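Local coordinates for protein pseudouridine synthase (Pyrococcus abyssi, PDB 2AUS) that probably converts specific uridines in RNA to pseudouridine, as the archaeal Cbf5 member of the TruB family of pseudouridine synthases, at residues K67-L72 / V215-L220; Y110-H115 / T178-L183; E159-D164 / L169-V174; Y224-E229 / E233-K238. All blocks are in the same frame, centred on the assembly; numbering follows the deposited sequence.

Overall arrangement
Contact 1 closes the longest loop: it brings the end of helix 59-69 against the start of helix 217-228, 143 residues later. Inside that loop lies contact 2, which sets the start of helix 180-191 on strand 108-116, and inside contact 2 lies contact 3, the hairpin of strands 152-164 and 167-174. Contacts 2 and 3 share one antiparallel sheet, where strands 108-116 and 167-174 are neighbours. Contact 4 follows contact 1 in series, folding helix 234-239 back against helix 217-228. It touches contact 1 through Leu70, Tyr224 and Ile236, so the two form one helical cluster, whereas contacts 2 and 3 sit 29 to 37 Å away between centres.

Contact 1. Residues K67-L72 / V215-L220; sequences KRILNL and VTLHDL
Ile69 packs against Leu217 and Leu220, bringing the end of helix 59-69, closed by a Schellman motif, up to the start of helix 217-228, opened by a capping box. Ile69 divides its two branches between the partners. CG1 is anti to the carbonyl carbon (chi1 -60°), which sends CD1 to Leu217; the two side chains cross at about a right angle, Ile69 CD1 lying 4.1 Å from Leu217 CD2. The other branch, CG2, goes to Leu220, 4.0 Å from its carbonyl C and 4.3 Å from its CB. Leu70, the first residue to leave helical geometry, adds a looser touch, its CD2 lying 4.4 Å from Leu220 O. Leu70 and Leu220 both also pack on Ile49 of strand 47-53, while Ile69 and Leu217 meet aromatic packing from the chain of a different protein in the assembly. At the end of the first helix Leu72 N bonds to Lys67 O at 2.8 Å, with Asn71 at positive phi and its own N making a weak bond to Arg68 O. At the start of the second, Asp219 N donates to Thr216 OG1 at 3.2 Å, and Thr216 N answers at 3.0 Å to Asp219 OD2, which it meets from above the carboxylate plane.

Contact 2. Residues Y110-H115 / T178-L183; sequences YVALMH and TYIRSL
Strand 110-115 runs beneath the first turn of helix 180-191, the backbones coming closest at Ala112 and Ile180, whose CA atoms are 8.2 Å apart. This is alpha/beta packing, the helix resting on one face of an antiparallel sheet, and a single helical residue, Ile180, carries nearly all of it. Its CG1 sits beside the backbone N (chi1 -50°), and the ethyl arm so placed lies over the ring of Tyr110. There Ile180 CG1 makes a CH-pi contact, 3.9 Å from the centroid of the Tyr110 ring and 18° off the ring normal, shifted toward the rim. The arm ends on the same side of the ring, with Ile180 CD1 3.6 Å from Tyr110 CD2. The second branch does separate work: CG2 of Ile180 reaches along the strand to Ala112 CB at 4.3 Å. No hydrogen bond crosses the contact. Tyr110 and Ile180 are both met by Val174 as well, which adds to this buried apolar cluster. A phosphate ion, probably from the crystallisation liquor, lies about 4 Å from the Tyr110 side chain and may mark a pocket. Val111 points away from the helix and packs on an aromatic side chain from the chain of a different protein. Tyr179 holds the N-cap position of the helix, its carbonyl O accepting from Leu183 N at 3.0 Å.

Contact 3. Residues E159-D164 / L169-V174; sequences EILEID and LFRVGV
Leu161 and Glu162 both face Leu169, where three backbone bonds hold the strands together. The carbonyl O of Leu169 takes two donors in its plane, Leu161 N at 2.7 Å and Glu162 N at 3.1 Å, the latter on a lone pair; Leu169 N returns a bond to Glu162 O at 2.8 Å. The Leu161 side chain crosses that of Leu169, with Leu161 CD1 3.9 Å from Leu169 CG. Two residues against one is a classic beta bulge, set in the antiparallel hairpin of strands 152-164 and 167-174, whose short axes run at 166° to each other. Glu159 and Arg171 are paired as tightly, each N bonded to the other's O at 2.7 Å. The contact thins between them: Ile160 and Phe170 form a non-hydrogen-bonded pair, and Phe170 offers little more than its CB, its ring packing on Met129 and Ile184. On the opposite face, that of Leu169 and Glu162, the side chains of Glu159 and Arg171 run side by side, looser at their ends. A bend in the arginine (chi3 -78°) brings NH1 3.0 Å from Glu159 OE1, a salt bridge on the syn side but tilted out of the carboxylate plane; the guanidinium lies 53° from that plane. A leucine in place of Arg171 would probably leave the Glu159 carboxylate without its charged mate. Glu162 gives its carboxylate to a polar side chain and the backbone of a different protein's chain.

Contact 4. Residues Y224-E229 / E233-K238; sequences YHFWKE and EEYIRK
Trp227 and Ile236 lead the apolar part of this contact, where helix 217-228 and helix 234-239, joined by a short connection, cross at -134° with local axes 8.1 Å apart. Trp227 has CG opposite its backbone N (chi1 177°), which places the indole against Glu233 and Ile236; Ile236 CG2 approaches the indole obliquely near its rim and lies 4.1 Å from Trp227 CB. Lys228 CE lies on the other side of the ring. Glu233 CB touches Trp227 CD1 at 3.6 Å. Farther along, Phe226 and Tyr235 meet obliquely, CD1 of the phenylalanine 4.0 Å from CD2 of the tyrosine. Ile40 and Ile44 of helix 40-45 also pack on Trp227.

The polar part runs through the Glu233 carboxylate, which stands nearly upright to the indole plane (81°). One water, in the plane of the indole at its edge, accepts from Trp227 NE1 at 3.2 Å and donates to Glu233 OE2 at 2.8 Å. The charged part is local to residues 233-238: Arg237 grips Glu233 OE1 side-on, with NE and NH2 both at 3.0 Å.

Were Glu233 an alanine, the water would probably lose its acceptor and Arg237 this charge partner. Since the two carboxylate oxygens serve different partners, Glu233 couples the indole N-H of helix 217-228, through water, to a salt bridge within 233-238.

Contact 1. Residues K67-L72 / V215-L220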
# COMPACT_ATOMS: atom_id res chain seq x y z
N LYS A 67 -1.01 -12.79 12.36
CA LYS A 67 -1.41 -12.90 13.76
C LYS A 67 -2.75 -12.22 13.99
O LYS A 67 -3.59 -12.70 14.76
CB LYS A 67 -0.35 -12.28 14.68
CG LYS A 67 1.02 -12.94 14.56
CD LYS A 67 1.88 -12.72 15.80
CE LYS A 67 2.22 -11.26 16.01
NZ LYS A 67 3.02 -11.05 17.26
N ARG A 68 -2.97 -11.10 13.30
CA ARG A 68 -4.22 -10.36 13.43
C ARG A 68 -5.37 -11.13 12.79
O ARG A 68 -6.42 -11.28 13.39
CB ARG A 68 -4.11 -8.98 12.79
CG ARG A 68 -3.00 -8.13 13.38
CD ARG A 68 -3.16 -6.65 13.06
NE ARG A 68 -2.05 -5.89 13.63
CZ ARG A 68 -0.88 -5.68 13.02
NH1 ARG A 68 -0.67 -6.17 11.80
NH2 ARG A 68 0.08 -5.01 13.63
N ILE A 69 -5.15 -11.64 11.59
CA ILE A 69 -6.17 -12.39 10.87
C ILE A 69 -6.61 -13.64 11.62
O ILE A 69 -7.80 -13.90 11.77
CB ILE A 69 -5.68 -12.82 9.48
CG1 ILE A 69 -5.30 -11.59 8.66
CG2 ILE A 69 -6.76 -13.66 8.78
CD1 ILE A 69 -4.59 -11.92 7.36
N LEU A 70 -5.64 -14.42 12.09
CA LEU A 70 -5.97 -15.65 12.79
C LEU A 70 -6.10 -15.48 14.30
O LEU A 70 -6.19 -16.45 15.02
CB LEU A 70 -4.93 -16.72 12.46
CG LEU A 70 -4.69 -16.99 10.96
CD1 LEU A 70 -3.63 -18.08 10.79
CD2 LEU A 70 -6.00 -17.41 10.29
N ASN A 71 -6.11 -14.23 14.76
CA ASN A 71 -6.26 -13.96 16.19
C ASN A 71 -5.27 -14.80 17.01
O ASN A 71 -5.65 -15.49 17.95
CB ASN A 71 -7.69 -14.28 16.63
CG ASN A 71 -8.69 -13.22 16.16
OD1 ASN A 71 -8.93 -12.23 16.85
ND2 ASN A 71 -9.25 -13.42 14.97
N LEU A 72 -4.00 -14.71 16.64
CA LEU A 72 -2.95 -15.47 17.31
C LEU A 72 -2.15 -14.58 18.24
O LEU A 72 -2.18 -13.36 18.13
CB LEU A 72 -1.99 -16.07 16.28
CG LEU A 72 -2.59 -16.80 15.08
CD1 LEU A 72 -1.46 -17.27 14.18
CD2 LEU A 72 -3.44 -17.97 15.54
N VAL A 215 -0.92 -20.56 0.14
CA VAL A 215 -2.09 -19.71 0.32
C VAL A 215 -1.73 -18.24 0.46
O VAL A 215 -0.59 -17.89 0.79
CB VAL A 215 -2.91 -20.15 1.56
CG1 VAL A 215 -3.46 -21.56 1.33
CG2 VAL A 215 -2.05 -20.10 2.82
N THR A 216 -2.71 -17.37 0.21
CA THR A 216 -2.50 -15.93 0.31
C THR A 216 -3.20 -15.38 1.55
O THR A 216 -4.03 -16.06 2.15
CB THR A 216 -3.08 -15.18 -0.91
OG1 THR A 216 -4.50 -15.34 -0.93
CG2 THR A 216 -2.49 -15.71 -2.21
N LEU A 217 -2.86 -14.15 1.90
CA LEU A 217 -3.44 -13.49 3.06
C LEU A 217 -4.96 -13.38 2.92
O LEU A 217 -5.70 -13.51 3.90
CB LEU A 217 -2.82 -12.10 3.21
CG LEU A 217 -1.33 -12.15 3.57
CD1 LEU A 217 -0.66 -10.81 3.29
CD2 LEU A 217 -1.21 -12.52 5.04
N HIS A 218 -5.43 -13.16 1.70
CA HIS A 218 -6.86 -13.06 1.46
C HIS A 218 -7.50 -14.42 1.65
O HIS A 218 -8.61 -14.52 2.16
CB HIS A 218 -7.14 -12.52 0.05
CG HIS A 218 -6.97 -11.04 -0.07
ND1 HIS A 218 -6.90 -10.39 -1.28
CD2 HIS A 218 -6.89 -10.08 0.88
CE1 HIS A 218 -6.77 -9.09 -1.07
NE2 HIS A 218 -6.77 -8.88 0.23
N ASP A 219 -6.79 -15.47 1.24
CA ASP A 219 -7.31 -16.81 1.43
C ASP A 219 -7.52 -17.03 2.92
O ASP A 219 -8.57 -17.50 3.33
CB ASP A 219 -6.34 -17.87 0.91
CG ASP A 219 -6.25 -17.90 -0.59
OD1 ASP A 219 -7.22 -17.46 -1.25
OD2 ASP A 219 -5.22 -18.38 -1.11
N LEU A 220 -6.51 -16.68 3.71
CA LEU A 220 -6.58 -16.85 5.16
C LEU A 220 -7.73 -16.08 5.78
O LEU A 220 -8.42 -16.60 6.67
CB LEU A 220 -5.27 -16.41 5.82
CG LEU A 220 -4.05 -17.31 5.58
CD1 LEU A 220 -2.87 -16.78 6.37
CD2 LEU A 220 -4.39 -18.74 6.02

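Contact 2. Residues Y110-H115 / T178-L183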
# COMPACT_ATOMS: atom_id res chain seq x y z
N TYR A 110 14.35 -19.94 -6.46
CA TYR A 110 13.79 -18.64 -6.79
C TYR A 110 13.60 -18.53 -8.29
O TYR A 110 14.17 -19.29 -9.07
CB TYR A 110 14.75 -17.53 -6.38
CG TYR A 110 15.03 -17.40 -4.90
CD1 TYR A 110 14.30 -16.53 -4.11
CD2 TYR A 110 16.06 -18.13 -4.30
CE1 TYR A 110 14.58 -16.37 -2.76
CE2 TYR A 110 16.35 -17.98 -2.95
CZ TYR A 110 15.61 -17.10 -2.18
OH TYR A 110 15.89 -16.93 -0.84
N VAL A 111 12.77 -17.57 -8.68
CA VAL A 111 12.58 -17.27 -10.08
C VAL A 111 12.95 -15.80 -10.08
O VAL A 111 12.42 -15.02 -9.29
CB VAL A 111 11.13 -17.46 -10.54
CG1 VAL A 111 10.93 -16.85 -11.92
CG2 VAL A 111 10.83 -18.95 -10.61
N ALA A 112 13.88 -15.42 -10.95
CA ALA A 112 14.34 -14.04 -10.96
C ALA A 112 14.44 -13.44 -12.34
O ALA A 112 14.72 -14.11 -13.32
CB ALA A 112 15.69 -13.94 -10.26
N LEU A 113 14.21 -12.14 -12.38
CA LEU A 113 14.29 -11.38 -13.61
C LEU A 113 15.55 -10.51 -13.52
O LEU A 113 15.64 -9.61 -12.70
CB LEU A 113 13.06 -10.50 -13.78
CG LEU A 113 13.12 -9.55 -14.98
CD1 LEU A 113 13.40 -10.34 -16.24
CD2 LEU A 113 11.81 -8.78 -15.10
N MET A 114 16.52 -10.81 -14.38
CA MET A 114 17.77 -10.06 -14.39
C MET A 114 17.78 -9.11 -15.58
O MET A 114 17.45 -9.48 -16.70
CB MET A 114 18.95 -11.04 -14.50
CG MET A 114 20.28 -10.38 -14.85
SD MET A 114 21.65 -11.56 -14.84
CE MET A 114 21.40 -12.42 -16.41
N HIS A 115 18.17 -7.86 -15.32
CA HIS A 115 18.24 -6.87 -16.38
C HIS A 115 19.70 -6.51 -16.65
O HIS A 115 20.37 -5.95 -15.78
CB HIS A 115 17.46 -5.62 -15.99
CG HIS A 115 17.43 -4.59 -17.08
ND1 HIS A 115 16.80 -4.81 -18.28
CD2 HIS A 115 18.00 -3.36 -17.16
CE1 HIS A 115 16.98 -3.76 -19.07
NE2 HIS A 115 17.71 -2.87 -18.41
N THR A 178 22.13 -18.16 0.35
CA THR A 178 22.67 -17.62 -0.89
C THR A 178 21.88 -16.36 -1.26
O THR A 178 20.65 -16.38 -1.28
CB THR A 178 22.56 -18.64 -2.04
OG1 THR A 178 23.19 -19.87 -1.65
CG2 THR A 178 23.26 -18.11 -3.29
N TYR A 179 22.60 -15.28 -1.53
CA TYR A 179 21.98 -14.01 -1.90
C TYR A 179 21.84 -13.95 -3.42
O TYR A 179 22.84 -13.91 -4.14
CB TYR A 179 22.84 -12.85 -1.42
CG TYR A 179 22.93 -12.73 0.08
CD1 TYR A 179 23.90 -11.91 0.68
CD2 TYR A 179 22.03 -13.39 0.92
CE1 TYR A 179 23.96 -11.75 2.07
CE2 TYR A 179 22.08 -13.24 2.30
CZ TYR A 179 23.05 -12.42 2.87
OH TYR A 179 23.09 -12.27 4.24
N ILE A 180 20.60 -13.92 -3.90
CA ILE A 180 20.36 -13.87 -5.33
C ILE A 180 20.80 -12.56 -5.96
O ILE A 180 21.32 -12.55 -7.08
CB ILE A 180 18.88 -14.10 -5.67
CG1 ILE A 180 18.38 -15.36 -4.95
CG2 ILE A 180 18.70 -14.24 -7.18
CD1 ILE A 180 19.23 -16.60 -5.21
N ARG A 181 20.59 -11.45 -5.25
CA ARG A 181 20.99 -10.15 -5.77
C ARG A 181 22.49 -10.15 -6.07
O ARG A 181 22.92 -9.66 -7.12
CB ARG A 181 20.66 -9.04 -4.77
CG ARG A 181 20.91 -7.64 -5.34
CD ARG A 181 20.68 -6.53 -4.31
NE ARG A 181 19.27 -6.31 -4.00
CZ ARG A 181 18.36 -5.88 -4.88
NH1 ARG A 181 18.71 -5.61 -6.13
NH2 ARG A 181 17.10 -5.71 -4.50
N SER A 182 23.27 -10.71 -5.15
CA SER A 182 24.72 -10.78 -5.32
C SER A 182 25.06 -11.71 -6.48
O SER A 182 25.96 -11.43 -7.28
CB SER A 182 25.38 -11.29 -4.03
OG SER A 182 26.76 -11.52 -4.21
N LEU A 183 24.34 -12.83 -6.56
CA LEU A 183 24.55 -13.79 -7.63
C LEU A 183 24.35 -13.09 -8.97
O LEU A 183 25.14 -13.26 -9.91
CB LEU A 183 23.55 -14.94 -7.52
CG LEU A 183 23.53 -15.90 -8.71
CD1 LEU A 183 24.82 -16.71 -8.72
CD2 LEU A 183 22.34 -16.83 -8.62

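Contact 3. Residues E159-D164 / L169-V174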
# COMPACT_ATOMS: atom_id res chain seq x y z
N GLU A 159 18.34 -22.43 -14.36
CA GLU A 159 17.57 -22.75 -15.55
C GLU A 159 17.00 -21.48 -16.17
O GLU A 159 16.13 -20.83 -15.61
CB GLU A 159 16.44 -23.70 -15.17
CG GLU A 159 15.31 -23.77 -16.18
CD GLU A 159 14.09 -24.49 -15.63
OE1 GLU A 159 13.62 -24.12 -14.53
OE2 GLU A 159 13.58 -25.41 -16.31
N ILE A 160 17.52 -21.12 -17.34
CA ILE A 160 17.05 -19.93 -18.04
C ILE A 160 15.70 -20.22 -18.67
O ILE A 160 15.57 -21.12 -19.51
CB ILE A 160 18.04 -19.49 -19.13
CG1 ILE A 160 19.36 -19.06 -18.48
CG2 ILE A 160 17.45 -18.36 -19.95
CD1 ILE A 160 20.43 -18.65 -19.45
N LEU A 161 14.69 -19.48 -18.25
CA LEU A 161 13.34 -19.66 -18.77
C LEU A 161 13.20 -18.90 -20.08
O LEU A 161 12.89 -19.48 -21.11
CB LEU A 161 12.31 -19.16 -17.76
CG LEU A 161 12.27 -19.90 -16.41
CD1 LEU A 161 11.22 -19.28 -15.51
CD2 LEU A 161 11.96 -21.38 -16.63
N GLU A 162 13.46 -17.59 -20.03
CA GLU A 162 13.35 -16.78 -21.23
C GLU A 162 14.41 -15.69 -21.30
O GLU A 162 14.87 -15.18 -20.28
CB GLU A 162 11.97 -16.12 -21.32
CG GLU A 162 10.80 -17.09 -21.28
CD GLU A 162 9.47 -16.39 -21.48
OE1 GLU A 162 9.40 -15.17 -21.22
OE2 GLU A 162 8.49 -17.06 -21.87
N ILE A 163 14.79 -15.33 -22.52
CA ILE A 163 15.76 -14.28 -22.75
C ILE A 163 15.20 -13.33 -23.80
O ILE A 163 14.95 -13.74 -24.93
CB ILE A 163 17.10 -14.82 -23.28
CG1 ILE A 163 17.77 -15.71 -22.23
CG2 ILE A 163 18.01 -13.65 -23.66
CD1 ILE A 163 19.07 -16.32 -22.69
N ASP A 164 14.99 -12.07 -23.43
CA ASP A 164 14.50 -11.08 -24.38
C ASP A 164 15.42 -9.87 -24.31
O ASP A 164 15.24 -8.98 -23.47
CB ASP A 164 13.06 -10.66 -24.06
CG ASP A 164 12.42 -9.87 -25.20
OD1 ASP A 164 13.16 -9.21 -25.97
OD2 ASP A 164 11.17 -9.88 -25.32
N LEU A 169 14.99 -14.09 -17.65
CA LEU A 169 14.12 -14.69 -16.64
C LEU A 169 14.68 -16.09 -16.37
O LEU A 169 14.73 -16.93 -17.27
CB LEU A 169 12.68 -14.78 -17.18
CG LEU A 169 11.65 -15.49 -16.29
CD1 LEU A 169 11.39 -14.68 -15.03
CD2 LEU A 169 10.35 -15.68 -17.07
N PHE A 170 15.10 -16.35 -15.14
CA PHE A 170 15.65 -17.66 -14.84
C PHE A 170 15.24 -18.21 -13.48
O PHE A 170 14.85 -17.46 -12.58
CB PHE A 170 17.17 -17.63 -14.95
CG PHE A 170 17.86 -16.82 -13.88
CD1 PHE A 170 18.41 -17.44 -12.77
CD2 PHE A 170 17.99 -15.44 -14.01
CE1 PHE A 170 19.09 -16.71 -11.79
CE2 PHE A 170 18.66 -14.70 -13.05
CZ PHE A 170 19.21 -15.33 -11.94
N ARG A 171 15.32 -19.52 -13.36
CA ARG A 171 14.99 -20.22 -12.13
C ARG A 171 16.31 -20.70 -11.56
O ARG A 171 17.17 -21.18 -12.29
CB ARG A 171 14.07 -21.40 -12.42
CG ARG A 171 13.92 -22.38 -11.27
CD ARG A 171 12.91 -23.46 -11.63
NE ARG A 171 11.54 -22.97 -11.49
CZ ARG A 171 10.59 -23.11 -12.41
NH1 ARG A 171 10.85 -23.74 -13.55
NH2 ARG A 171 9.37 -22.63 -12.18
N VAL A 172 16.48 -20.56 -10.25
CA VAL A 172 17.73 -20.97 -9.62
C VAL A 172 17.51 -21.67 -8.29
O VAL A 172 16.73 -21.22 -7.45
CB VAL A 172 18.65 -19.74 -9.40
CG1 VAL A 172 17.93 -18.68 -8.58
CG2 VAL A 172 19.93 -20.16 -8.71
N GLY A 173 18.21 -22.79 -8.11
CA GLY A 173 18.14 -23.54 -6.87
C GLY A 173 19.43 -23.19 -6.15
O GLY A 173 20.49 -23.20 -6.77
N VAL A 174 19.34 -22.89 -4.86
CA VAL A 174 20.53 -22.51 -4.10
C VAL A 174 20.56 -23.05 -2.68
O VAL A 174 19.54 -23.42 -2.10
CB VAL A 174 20.64 -20.98 -4.01
CG1 VAL A 174 20.69 -20.36 -5.40
CG2 VAL A 174 19.46 -20.41 -3.21

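Contact 4. Residues Y224-E229 / E233-K238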
# COMPACT_ATOMS: atom_id res chain seq x y z
N TYR A 224 -10.81 -18.16 7.45
CA TYR A 224 -11.01 -17.95 8.87
C TYR A 224 -12.46 -17.54 9.09
O TYR A 224 -13.07 -17.92 10.09
CB TYR A 224 -10.06 -16.88 9.39
CG TYR A 224 -9.99 -16.81 10.89
CD1 TYR A 224 -10.60 -15.77 11.59
CD2 TYR A 224 -9.31 -17.79 11.62
CE1 TYR A 224 -10.54 -15.70 12.97
CE2 TYR A 224 -9.24 -17.73 13.00
CZ TYR A 224 -9.86 -16.68 13.68
OH TYR A 224 -9.79 -16.62 15.05
N HIS A 225 -12.99 -16.79 8.13
CA HIS A 225 -14.39 -16.35 8.18
C HIS A 225 -15.31 -17.56 8.03
O HIS A 225 -16.28 -17.70 8.78
CB HIS A 225 -14.67 -15.35 7.05
CG HIS A 225 -14.49 -13.92 7.45
ND1 HIS A 225 -15.52 -13.14 7.92
CD2 HIS A 225 -13.39 -13.13 7.46
CE1 HIS A 225 -15.07 -11.93 8.20
NE2 HIS A 225 -13.77 -11.90 7.94
N PHE A 226 -15.01 -18.43 7.08
CA PHE A 226 -15.83 -19.62 6.85
C PHE A 226 -15.85 -20.48 8.11
O PHE A 226 -16.84 -21.16 8.40
CB PHE A 226 -15.28 -20.43 5.68
CG PHE A 226 -15.33 -19.70 4.36
CD1 PHE A 226 -14.58 -20.17 3.28
CD2 PHE A 226 -16.12 -18.57 4.19
CE1 PHE A 226 -14.62 -19.51 2.05
CE2 PHE A 226 -16.16 -17.90 2.96
CZ PHE A 226 -15.42 -18.37 1.89
N TRP A 227 -14.75 -20.47 8.85
CA TRP A 227 -14.66 -21.25 10.07
C TRP A 227 -15.40 -20.58 11.22
O TRP A 227 -16.33 -21.15 11.78
CB TRP A 227 -13.18 -21.45 10.45
CG TRP A 227 -12.98 -22.19 11.74
CD1 TRP A 227 -13.71 -23.24 12.20
CD2 TRP A 227 -11.96 -21.95 12.71
NE1 TRP A 227 -13.21 -23.68 13.40
CE2 TRP A 227 -12.14 -22.90 13.74
CE3 TRP A 227 -10.91 -21.03 12.82
CZ2 TRP A 227 -11.30 -22.96 14.87
CZ3 TRP A 227 -10.07 -21.09 13.94
CH2 TRP A 227 -10.28 -22.05 14.95
N LYS A 228 -15.01 -19.35 11.56
CA LYS A 228 -15.61 -18.62 12.66
C LYS A 228 -17.05 -18.14 12.48
O LYS A 228 -17.79 -18.05 13.46
CB LYS A 228 -14.72 -17.44 13.04
CG LYS A 228 -13.43 -17.86 13.71
CD LYS A 228 -13.72 -18.68 14.97
CE LYS A 228 -12.43 -19.12 15.65
NZ LYS A 228 -12.72 -20.01 16.81
N GLU A 229 -17.45 -17.83 11.25
CA GLU A 229 -18.81 -17.35 11.02
C GLU A 229 -19.74 -18.45 10.53
O GLU A 229 -20.86 -18.58 11.01
CB GLU A 229 -18.83 -16.22 10.00
CG GLU A 229 -17.97 -15.03 10.32
CD GLU A 229 -18.05 -13.96 9.23
OE1 GLU A 229 -17.85 -14.31 8.04
OE2 GLU A 229 -18.31 -12.79 9.57
N GLU A 233 -14.63 -25.63 9.08
CA GLU A 233 -13.19 -25.65 9.35
C GLU A 233 -12.35 -26.26 8.24
O GLU A 233 -11.13 -26.15 8.26
CB GLU A 233 -12.91 -26.41 10.65
CG GLU A 233 -13.38 -27.86 10.62
CD GLU A 233 -12.69 -28.72 11.66
OE1 GLU A 233 -11.75 -29.46 11.30
OE2 GLU A 233 -13.08 -28.63 12.85
N GLU A 234 -13.01 -26.89 7.28
CA GLU A 234 -12.32 -27.55 6.17
C GLU A 234 -11.26 -26.72 5.46
O GLU A 234 -10.13 -27.16 5.26
CB GLU A 234 -13.34 -28.00 5.13
CG GLU A 234 -12.75 -28.84 4.02
CD GLU A 234 -13.70 -28.99 2.84
OE1 GLU A 234 -14.92 -29.11 3.07
OE2 GLU A 234 -13.22 -28.99 1.68
N TYR A 235 -11.62 -25.50 5.08
CA TYR A 235 -10.69 -24.64 4.36
C TYR A 235 -9.55 -24.10 5.20
O TYR A 235 -8.40 -24.15 4.77
CB TYR A 235 -11.48 -23.53 3.68
CG TYR A 235 -12.56 -24.13 2.80
CD1 TYR A 235 -12.22 -24.80 1.63
CD2 TYR A 235 -13.90 -24.14 3.21
CE1 TYR A 235 -13.19 -25.49 0.89
CE2 TYR A 235 -14.87 -24.83 2.48
CZ TYR A 235 -14.50 -25.51 1.33
OH TYR A 235 -15.44 -26.21 0.62
N ILE A 236 -9.83 -23.60 6.40
CA ILE A 236 -8.76 -23.09 7.24
C ILE A 236 -7.82 -24.26 7.55
O ILE A 236 -6.60 -24.10 7.54
CB ILE A 236 -9.29 -22.47 8.56
CG1 ILE A 236 -8.18 -21.68 9.26
CG2 ILE A 236 -9.80 -23.57 9.50
CD1 ILE A 236 -7.59 -20.57 8.40
N ARG A 237 -8.38 -25.44 7.78
CA ARG A 237 -7.58 -26.63 8.07
C ARG A 237 -6.60 -26.91 6.93
O ARG A 237 -5.41 -27.14 7.16
CB ARG A 237 -8.46 -27.85 8.28
CG ARG A 237 -7.65 -29.13 8.50
CD ARG A 237 -8.53 -30.33 8.79
NE ARG A 237 -9.16 -30.27 10.11
CZ ARG A 237 -8.53 -30.52 11.25
NH1 ARG A 237 -7.24 -30.84 11.24
NH2 ARG A 237 -9.19 -30.46 12.40
N LYS A 238 -7.11 -26.89 5.70
CA LYS A 238 -6.26 -27.14 4.54
C LYS A 238 -5.27 -26.01 4.28
O LYS A 238 -4.23 -26.22 3.67
CB LYS A 238 -7.12 -27.35 3.29
CG LYS A 238 -7.98 -28.60 3.35
CD LYS A 238 -8.83 -28.75 2.10
CE LYS A 238 -9.82 -29.88 2.27
NZ LYS A 238 -10.76 -29.92 1.12
O HOH W 1 -14.70 -26.52 13.87